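Local coordinates for cysteine hydrolase (Pseudomonas syringae pv. phaseolicola 1448A, PDB 3IRV), which is an isochorismatase-family protein that probably acts as a cysteine hydrolase, on a substrate not yet established, at residues Val28-Val33 with Lys44-Ile49; Gln51-Leu56 with Ser171-Ala176; Ala59-Ala62 with Met66-Tyr69; Asp113-Asp118 with Asp131-Ala136. All blocks are in the same frame, centred on the assembly; numbering follows the deposited sequence. Where two conformers were deposited one is given.

Contact 1: Val28-Val33 with Lys44-Ile49; sequences VDMQKV and KSTADI
Met30 meets Ile49 and Thr46 without any ring or planar side chain taking part; the nearest thing to a flat group is the backbone carbonyl of Thr46, whose O lies 4.4 Å from Met30 CE. The main touch is thioether against branched alkyl. CE is 3.9 Å from Ile49 CG1, while SD sits just as near Ile49 CD1, so SD and CE both lie against the CG1-CD1 arm of the isoleucine. The Met30 chain bends at both chi2 (-62°) and chi3 (-77°), and those bends carry the methyl over to Ile49, with the two side chains lying at a slant to each other. Thr46 offers CB to the same methyl, whereas its OG1 is spent on Val43 O. Met30 centres an inverse gamma turn just after strand 23-28. Its neighbour Asp29 forms a salt bridge with Lys119 and touches Cys152, consistent with the Asp-Lys-Cys triad of this family. Ile49 and Thr46, which also touch Ala175, cover one side of the thioether, and Leu108 also packs on Met30. Mostly apolar, with Thr46 O at its margin, the contact makes little directional demand on this buried patch immediately behind what is probably the active-site turn.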
# COMPACT_ATOMS: atom_id res chain seq x y z
N VAL A 28 -10.57 -8.05 -8.05
CA VAL A 28 -9.75 -8.50 -6.92
C VAL A 28 -10.53 -9.35 -5.92
O VAL A 28 -11.45 -8.84 -5.25
CB VAL A 28 -9.13 -7.29 -6.19
CG1 VAL A 28 -8.19 -7.78 -5.07
CG2 VAL A 28 -8.42 -6.35 -7.21
N ASP A 29 -10.17 -10.64 -5.84
CA ASP A 29 -10.56 -11.52 -4.74
C ASP A 29 -12.07 -11.59 -4.49
O ASP A 29 -12.53 -11.62 -3.34
CB ASP A 29 -9.81 -11.11 -3.46
CG ASP A 29 -8.31 -11.37 -3.56
OD1 ASP A 29 -7.88 -11.95 -4.59
OD2 ASP A 29 -7.58 -10.98 -2.62
N MET A 30 -12.85 -11.65 -5.57
CA MET A 30 -14.30 -11.87 -5.42
C MET A 30 -14.61 -13.36 -5.22
O MET A 30 -15.35 -14.00 -5.99
CB MET A 30 -15.10 -11.16 -6.52
CG MET A 30 -15.04 -9.61 -6.39
SD MET A 30 -15.73 -8.92 -4.84
CE MET A 30 -17.53 -9.06 -5.29
N GLN A 31 -14.07 -13.88 -4.12
CA GLN A 31 -14.10 -15.29 -3.78
C GLN A 31 -15.15 -15.53 -2.71
O GLN A 31 -15.50 -14.62 -1.92
CB GLN A 31 -12.73 -15.72 -3.24
CG GLN A 31 -11.60 -15.65 -4.28
CD GLN A 31 -10.25 -15.69 -3.64
OE1 GLN A 31 -9.67 -14.63 -3.34
NE2 GLN A 31 -9.74 -16.90 -3.37
N LYS A 32 -15.65 -16.78 -2.64
CA LYS A 32 -16.72 -17.07 -1.66
C LYS A 32 -16.31 -16.77 -0.20
O LYS A 32 -17.14 -16.35 0.61
CB LYS A 32 -17.15 -18.54 -1.79
CG LYS A 32 -17.76 -18.81 -3.15
CD LYS A 32 -18.01 -20.30 -3.37
CE LYS A 32 -19.01 -20.48 -4.49
NZ LYS A 32 -18.96 -21.85 -5.10
N VAL A 33 -15.03 -16.98 0.12
CA VAL A 33 -14.52 -16.74 1.47
C VAL A 33 -14.71 -15.26 1.94
O VAL A 33 -14.87 -15.00 3.14
CB VAL A 33 -13.05 -17.22 1.56
CG1 VAL A 33 -12.16 -16.39 0.65
CG2 VAL A 33 -12.55 -17.26 3.00
N LYS A 44 -19.21 -7.82 4.43
CA LYS A 44 -20.62 -7.62 4.06
C LYS A 44 -20.88 -6.61 2.93
O LYS A 44 -21.83 -6.78 2.15
CB LYS A 44 -21.49 -7.30 5.28
CG LYS A 44 -21.15 -6.03 6.01
CD LYS A 44 -22.18 -5.83 7.15
CE LYS A 44 -21.96 -4.52 7.91
NZ LYS A 44 -20.97 -4.66 9.02
N SER A 45 -20.01 -5.59 2.80
CA SER A 45 -20.19 -4.59 1.74
C SER A 45 -19.97 -5.15 0.33
O SER A 45 -20.32 -4.50 -0.66
CB SER A 45 -19.26 -3.40 2.00
OG SER A 45 -17.91 -3.84 1.96
N THR A 46 -19.41 -6.36 0.22
CA THR A 46 -19.30 -6.98 -1.11
C THR A 46 -20.66 -7.14 -1.79
O THR A 46 -20.76 -7.11 -3.02
CB THR A 46 -18.60 -8.38 -1.07
OG1 THR A 46 -19.26 -9.25 -0.14
CG2 THR A 46 -17.12 -8.27 -0.66
N ALA A 47 -21.72 -7.30 -0.99
CA ALA A 47 -23.06 -7.49 -1.57
C ALA A 47 -23.41 -6.35 -2.53
O ALA A 47 -24.01 -6.58 -3.59
CB ALA A 47 -24.10 -7.62 -0.50
N ASP A 48 -22.98 -5.15 -2.16
CA ASP A 48 -23.31 -3.92 -2.90
C ASP A 48 -22.48 -3.67 -4.16
O ASP A 48 -22.81 -2.78 -4.96
CB ASP A 48 -23.22 -2.71 -1.98
CG ASP A 48 -24.21 -2.81 -0.82
OD1 ASP A 48 -25.34 -3.29 -1.05
OD2 ASP A 48 -23.83 -2.42 0.30
N ILE A 49 -21.41 -4.44 -4.34
CA ILE A 49 -20.57 -4.26 -5.53
C ILE A 49 -20.70 -5.33 -6.62
O ILE A 49 -20.11 -5.19 -7.69
CB ILE A 49 -19.06 -4.05 -5.19
CG1 ILE A 49 -18.42 -5.34 -4.65
CG2 ILE A 49 -18.91 -2.95 -4.16
CD1 ILE A 49 -16.88 -5.19 -4.56

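Contact 2: Gln51-Leu56 with Ser171-Ala176; sequences QPIQKL and SDANAA
Pro52 and Ile53, consecutive residues on helix 50-62, both lean on Ala173, and the apolar part of this contact is little more than that. Ile53 CG1 comes to 4.0 Å from Ala173 CB, and Pro52 CB reaches the same methyl at 4.3 Å. One alanine methyl thus sits against two side chains of the helix. In Ile53, CG1 stands anti to the carbonyl carbon (chi1 -62°) and the chain runs straight on to CD1, which extends the branch past the methyl to the backbone beyond.

A second group of touches sets aliphatic carbon against backbone oxygen. Pro52 CG is 3.6 Å from Asp172 O, and Ile53 CD1 is 4.0 Å from Ala173 O. These carbonyls belong to the corner where the chain leaves strand 166-170 and enters the short strand 174-175. In this isochorismatase-family alpha/beta/alpha fold, the corner follows the C-terminal end of strand 166-170, and helix 50-62 packs over it with its first turn. The Ala173 backbone is itself bonded to Gly146 of strand 141-147.

The polar groups look elsewhere. Asp172 OD2 merely skirts Pro52 CB at 4.4 Å, while OD1 accepts a hydrogen bond from Thr210 OG1 at the start of helix 210-220, a residue that Pro52 and Ala173 also touch. Ser171 O is hydrogen-bonded to a glycerol, probably from the crystallisation liquor, and Ser171 packs on Phe184 of the second subunit.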
# COMPACT_ATOMS: atom_id res chain seq x y z
N GLN A 51 -23.37 -6.21 -8.51
CA GLN A 51 -24.08 -5.69 -9.68
C GLN A 51 -23.23 -4.74 -10.56
O GLN A 51 -23.14 -4.95 -11.78
CB GLN A 51 -25.40 -5.05 -9.23
CG GLN A 51 -26.42 -4.83 -10.32
CD GLN A 51 -27.71 -4.24 -9.76
OE1 GLN A 51 -28.13 -3.15 -10.14
NE2 GLN A 51 -28.33 -4.96 -8.82
N PRO A 52 -22.60 -3.70 -9.96
CA PRO A 52 -21.72 -2.88 -10.80
C PRO A 52 -20.60 -3.66 -11.47
O PRO A 52 -20.30 -3.39 -12.63
CB PRO A 52 -21.11 -1.85 -9.83
CG PRO A 52 -21.63 -2.16 -8.49
CD PRO A 52 -22.72 -3.17 -8.58
N ILE A 53 -19.99 -4.61 -10.76
CA ILE A 53 -18.96 -5.44 -11.41
C ILE A 53 -19.56 -6.25 -12.59
O ILE A 53 -18.95 -6.33 -13.67
CB ILE A 53 -18.19 -6.31 -10.39
CG1 ILE A 53 -17.44 -5.39 -9.40
CG2 ILE A 53 -17.18 -7.20 -11.11
CD1 ILE A 53 -16.74 -6.12 -8.33
N GLN A 54 -20.76 -6.81 -12.42
CA GLN A 54 -21.39 -7.56 -13.53
C GLN A 54 -21.55 -6.68 -14.78
O GLN A 54 -21.23 -7.09 -15.91
CB GLN A 54 -22.75 -8.09 -13.09
CG GLN A 54 -22.70 -9.24 -12.13
CD GLN A 54 -24.10 -9.67 -11.69
OE1 GLN A 54 -24.99 -8.83 -11.51
NE2 GLN A 54 -24.28 -10.98 -11.49
N LYS A 55 -22.03 -5.45 -14.57
CA LYS A 55 -22.18 -4.49 -15.67
C LYS A 55 -20.83 -4.17 -16.31
O LYS A 55 -20.70 -4.12 -17.53
CB LYS A 55 -22.86 -3.21 -15.18
CG LYS A 55 -24.29 -3.40 -14.72
CD LYS A 55 -24.86 -2.05 -14.31
CE LYS A 55 -26.38 -2.07 -14.20
NZ LYS A 55 -26.80 -2.66 -12.90
N LEU A 56 -19.83 -3.96 -15.46
CA LEU A 56 -18.48 -3.66 -15.92
C LEU A 56 -17.93 -4.78 -16.79
O LEU A 56 -17.39 -4.50 -17.88
CB LEU A 56 -17.53 -3.45 -14.72
CG LEU A 56 -16.06 -3.25 -15.09
CD1 LEU A 56 -15.85 -1.97 -15.93
CD2 LEU A 56 -15.25 -3.22 -13.80
N SER A 171 -14.98 3.84 -7.39
CA SER A 171 -15.52 4.20 -6.08
C SER A 171 -16.69 3.35 -5.62
O SER A 171 -16.83 3.09 -4.41
CB SER A 171 -15.90 5.68 -6.06
OG SER A 171 -16.87 5.93 -7.04
N ASP A 172 -17.51 2.87 -6.55
CA ASP A 172 -18.71 2.11 -6.17
C ASP A 172 -18.55 0.60 -6.42
O ASP A 172 -19.53 -0.16 -6.38
CB ASP A 172 -19.93 2.68 -6.90
CG ASP A 172 -19.86 2.53 -8.41
OD1 ASP A 172 -18.74 2.47 -8.99
OD2 ASP A 172 -20.93 2.47 -9.05
N ALA A 173 -17.31 0.16 -6.67
CA ALA A 173 -17.08 -1.25 -6.95
C ALA A 173 -15.87 -1.82 -6.22
O ALA A 173 -15.29 -2.82 -6.65
CB ALA A 173 -17.01 -1.52 -8.45
N ASN A 174 -15.51 -1.21 -5.09
CA ASN A 174 -14.49 -1.73 -4.18
C ASN A 174 -15.13 -1.73 -2.81
O ASN A 174 -15.68 -0.72 -2.38
CB ASN A 174 -13.24 -0.83 -4.18
CG ASN A 174 -12.35 -1.07 -5.42
OD1 ASN A 174 -11.55 -2.01 -5.43
ND2 ASN A 174 -12.52 -0.25 -6.46
N ALA A 175 -15.03 -2.87 -2.13
CA ALA A 175 -15.71 -3.07 -0.84
C ALA A 175 -14.74 -3.11 0.33
O ALA A 175 -13.80 -3.90 0.30
CB ALA A 175 -16.49 -4.39 -0.88
N ALA A 176 -14.98 -2.29 1.36
CA ALA A 176 -14.13 -2.26 2.54
C ALA A 176 -14.80 -2.98 3.72
O ALA A 176 -16.01 -3.25 3.71
CB ALA A 176 -13.80 -0.82 2.92

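Contact 3: Ala59-Ala62 with Met66-Tyr69; sequences AARA and MVIY
Ala60 and Arg61, in the last turn of helix 50-62, pack against Val67 and Tyr69 on the strand that follows. This is the closing half of a beta-alpha-beta crossover: the chain leaves strand 23-28, passes through helix 50-62 and returns as strand 66-72, parallel to the first and next to it in the sheet.

The apolar core of the contact is a single methyl. Val67 CG2 lies 4.0 Å from Ala60 CB and 4.0 Å from Arg61 CG, so one methyl touches two successive helix residues. Its partner branch CG1 stands anti to the backbone N (chi1 172°), which leaves CG2 as the branch turned to the helix. The arginine chain slants across the valine, using its aliphatic root as hydrocarbon surface. Ala60 also rests on Val25 of strand 23-28.

The polar part lies further out along the same side chain. Extended from CG to NE, Arg61 carries its guanidinium to the hydroxyl end of Tyr69, with the guanidinium and ring planes only 20° apart. Each meets the other edge-on, not face to face. The strong partner of the guanidinium is Asp114, whose OD2 forms a salt bridge with NH2, and Tyr69 OH has a weak hydrogen bond with Leu108 O.

Arg61 NH2 and Tyr69 OH are 3.0 Å apart, with the oxygen in the guanidinium plane, yet the angle is too poor for a hydrogen bond.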
# COMPACT_ATOMS: atom_id res chain seq x y z
N ALA A 59 -19.60 -4.99 -20.21
CA ALA A 59 -19.09 -3.95 -21.13
C ALA A 59 -17.67 -4.20 -21.60
O ALA A 59 -17.35 -4.02 -22.78
CB ALA A 59 -19.20 -2.57 -20.52
N ALA A 60 -16.82 -4.68 -20.68
CA ALA A 60 -15.43 -4.94 -20.98
C ALA A 60 -15.31 -6.03 -22.05
O ALA A 60 -14.63 -5.84 -23.06
CB ALA A 60 -14.68 -5.35 -19.70
N ARG A 61 -16.01 -7.14 -21.85
CA ARG A 61 -15.92 -8.24 -22.81
C ARG A 61 -16.45 -7.82 -24.18
O ARG A 61 -15.87 -8.19 -25.20
CB ARG A 61 -16.62 -9.50 -22.28
CG ARG A 61 -16.02 -10.03 -20.98
CD ARG A 61 -16.46 -11.47 -20.72
NE ARG A 61 -16.12 -11.89 -19.36
CZ ARG A 61 -16.96 -11.83 -18.33
NH1 ARG A 61 -18.21 -11.39 -18.52
NH2 ARG A 61 -16.55 -12.20 -17.12
N ALA A 62 -17.50 -6.99 -24.19
CA ALA A 62 -18.07 -6.48 -25.45
C ALA A 62 -17.08 -5.59 -26.22
O ALA A 62 -17.09 -5.54 -27.47
CB ALA A 62 -19.37 -5.72 -25.17
N MET A 66 -9.61 -6.86 -21.80
CA MET A 66 -9.27 -8.10 -21.07
C MET A 66 -9.76 -8.04 -19.64
O MET A 66 -9.63 -7.02 -18.98
CB MET A 66 -7.75 -8.34 -21.07
CG MET A 66 -7.28 -9.58 -20.27
SD MET A 66 -5.51 -10.04 -20.52
CE MET A 66 -4.84 -8.41 -20.47
N VAL A 67 -10.36 -9.14 -19.18
CA VAL A 67 -10.82 -9.28 -17.81
C VAL A 67 -9.92 -10.27 -17.08
O VAL A 67 -9.76 -11.41 -17.53
CB VAL A 67 -12.26 -9.82 -17.77
CG1 VAL A 67 -12.66 -10.14 -16.35
CG2 VAL A 67 -13.21 -8.78 -18.37
N ILE A 68 -9.38 -9.83 -15.94
CA ILE A 68 -8.48 -10.65 -15.11
C ILE A 68 -9.06 -10.76 -13.71
O ILE A 68 -9.36 -9.75 -13.09
CB ILE A 68 -7.10 -10.00 -15.00
CG1 ILE A 68 -6.50 -9.84 -16.40
CG2 ILE A 68 -6.17 -10.82 -14.07
CD1 ILE A 68 -5.25 -8.93 -16.51
N TYR A 69 -9.20 -11.99 -13.21
CA TYR A 69 -9.62 -12.20 -11.83
C TYR A 69 -8.40 -12.53 -10.98
O TYR A 69 -7.58 -13.33 -11.40
CB TYR A 69 -10.57 -13.39 -11.73
CG TYR A 69 -11.89 -13.22 -12.42
CD1 TYR A 69 -13.04 -12.95 -11.66
CD2 TYR A 69 -12.03 -13.38 -13.83
CE1 TYR A 69 -14.30 -12.82 -12.26
CE2 TYR A 69 -13.29 -13.24 -14.44
CZ TYR A 69 -14.42 -12.97 -13.65
OH TYR A 69 -15.66 -12.86 -14.31

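Contact 4: Asp113-Asp118 with Asp131-Ala136; sequences DDVIVD and DTVLRA
Val115 and Val133 each hold CG1 anti to the backbone N, with chi1 at -173° and 171°, and in that setting both present this methyl to the other. They reach toward each other tip to tip, CG1 of Val115 lying 4.1 Å from CG1 of Val133. Val117 adopts the same kind of rotamer (chi1 167°), and its CG2 approaches the second branch, CG2 of Val133, at 4.4 Å. The helix valine therefore splits its two methyls between two strand residues: Val115 and Val117 alternate with Ile116, so they face the same side, and Val133 spans the step between them.

Nothing polar enters the interface. The nearest CA atoms across it, those of Val115 and Val133, are 8.4 Å apart. Asp118, on the strand, forms salt bridges with Arg71 and Arg97.

Within this chain's sheet, strand 115-119 is an edge strand, paired in parallel with strand 66-72 alone. Helix 130-136 covers it on one face and belongs to the connection that carries the chain back to strand 141-147 in the middle of the sheet. Leu134 and Val133 also touch Ile68 of strand 66-72, so the helix bridges two neighbouring strands, while helix 50-62 packs on the other face of the sheet.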
# COMPACT_ATOMS: atom_id res chain seq x y z
N ASP A 113 -12.50 -16.98 -21.96
CA ASP A 113 -11.40 -16.09 -22.40
C ASP A 113 -10.83 -15.20 -21.30
O ASP A 113 -9.84 -14.48 -21.53
CB ASP A 113 -11.85 -15.18 -23.53
CG ASP A 113 -12.00 -15.91 -24.85
OD1 ASP A 113 -11.48 -17.04 -24.98
OD2 ASP A 113 -12.66 -15.35 -25.75
N ASP A 114 -11.45 -15.23 -20.12
CA ASP A 114 -10.94 -14.41 -19.01
C ASP A 114 -9.67 -15.06 -18.45
O ASP A 114 -9.43 -16.24 -18.69
CB ASP A 114 -11.96 -14.34 -17.89
CG ASP A 114 -13.26 -13.62 -18.29
OD1 ASP A 114 -13.26 -12.87 -19.29
OD2 ASP A 114 -14.26 -13.78 -17.57
N VAL A 115 -8.87 -14.26 -17.74
CA VAL A 115 -7.62 -14.73 -17.15
C VAL A 115 -7.78 -14.80 -15.64
O VAL A 115 -8.37 -13.90 -15.03
CB VAL A 115 -6.42 -13.79 -17.50
CG1 VAL A 115 -5.13 -14.40 -17.03
CG2 VAL A 115 -6.33 -13.58 -19.00
N ILE A 116 -7.28 -15.88 -15.03
CA ILE A 116 -7.30 -16.02 -13.59
C ILE A 116 -5.84 -16.01 -13.10
O ILE A 116 -5.03 -16.82 -13.56
CB ILE A 116 -8.05 -17.30 -13.14
CG1 ILE A 116 -9.51 -17.23 -13.66
CG2 ILE A 116 -7.98 -17.43 -11.62
CD1 ILE A 116 -10.36 -18.50 -13.37
N VAL A 117 -5.52 -15.09 -12.19
CA VAL A 117 -4.17 -14.99 -11.63
C VAL A 117 -4.27 -15.23 -10.13
O VAL A 117 -5.04 -14.55 -9.44
CB VAL A 117 -3.55 -13.56 -11.91
CG1 VAL A 117 -2.30 -13.32 -11.07
CG2 VAL A 117 -3.25 -13.40 -13.43
N ASP A 118 -3.51 -16.21 -9.64
CA ASP A 118 -3.53 -16.55 -8.21
C ASP A 118 -2.38 -15.87 -7.48
O ASP A 118 -1.32 -15.64 -8.05
CB ASP A 118 -3.47 -18.07 -8.01
CG ASP A 118 -4.72 -18.79 -8.53
OD1 ASP A 118 -5.77 -18.15 -8.74
OD2 ASP A 118 -4.64 -20.02 -8.75
N ASP A 131 1.98 -9.10 -14.10
CA ASP A 131 2.75 -8.20 -14.94
C ASP A 131 3.02 -8.81 -16.32
O ASP A 131 3.01 -8.10 -17.33
CB ASP A 131 4.04 -7.79 -14.25
CG ASP A 131 4.67 -6.57 -14.88
OD1 ASP A 131 4.01 -5.51 -14.94
OD2 ASP A 131 5.83 -6.68 -15.33
N THR A 132 3.24 -10.12 -16.35
CA THR A 132 3.46 -10.81 -17.65
C THR A 132 2.19 -10.73 -18.50
O THR A 132 2.23 -10.33 -19.68
CB THR A 132 3.86 -12.27 -17.43
OG1 THR A 132 5.12 -12.33 -16.74
CG2 THR A 132 3.93 -13.05 -18.77
N VAL A 133 1.04 -11.04 -17.90
CA VAL A 133 -0.24 -11.02 -18.60
C VAL A 133 -0.52 -9.61 -19.19
O VAL A 133 -0.91 -9.46 -20.35
CB VAL A 133 -1.36 -11.52 -17.68
CG1 VAL A 133 -2.76 -11.32 -18.30
CG2 VAL A 133 -1.12 -13.01 -17.31
N LEU A 134 -0.27 -8.57 -18.39
CA LEU A 134 -0.57 -7.21 -18.82
C LEU A 134 0.43 -6.75 -19.87
O LEU A 134 0.04 -6.23 -20.93
CB LEU A 134 -0.51 -6.27 -17.61
CG LEU A 134 -1.59 -6.50 -16.54
CD1 LEU A 134 -1.33 -5.58 -15.34
CD2 LEU A 134 -2.98 -6.20 -17.15
N ARG A 135 1.72 -6.92 -19.61
CA ARG A 135 2.70 -6.40 -20.57
C ARG A 135 2.72 -7.18 -21.88
O ARG A 135 2.94 -6.59 -22.93
CB ARG A 135 4.12 -6.32 -19.97
CG ARG A 135 4.25 -5.33 -18.79
CD ARG A 135 3.91 -3.88 -19.18
NE ARG A 135 4.23 -2.95 -18.09
CZ ARG A 135 3.93 -1.66 -18.06
NH1 ARG A 135 3.29 -1.08 -19.07
NH2 ARG A 135 4.28 -0.94 -16.99
N ALA A 136 2.44 -8.49 -21.82
CA ALA A 136 2.35 -9.28 -23.06
C ALA A 136 1.29 -8.71 -24.02
O ALA A 136 1.44 -8.78 -25.26
CB ALA A 136 2.04 -10.74 -22.74

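Overall arrangement
Contacts 1 and 3 are buried, whereas contacts 2 and 4 are only partly so. Contacts 1 and 2 lie side by side, centres about 9 Å apart, and touch: Ser45 OG to Ala176 O is a probable hydrogen bond of 2.7 Å. Contacts 2 and 3 share helix 50-62, one using its first turn against a corner, the other its last turn against a strand. Contacts 3 and 4 grip opposite faces of neighbouring strands and are joined by the salt bridge from Arg61 NH2 to Asp114 OD2. Across their own segments, contact 4 is wholly apolar, contacts 1 and 2 set carbon against carbonyl oxygen as well, and contact 3 alone sets two polar side-chain ends, Arg61 and Tyr69, against each other.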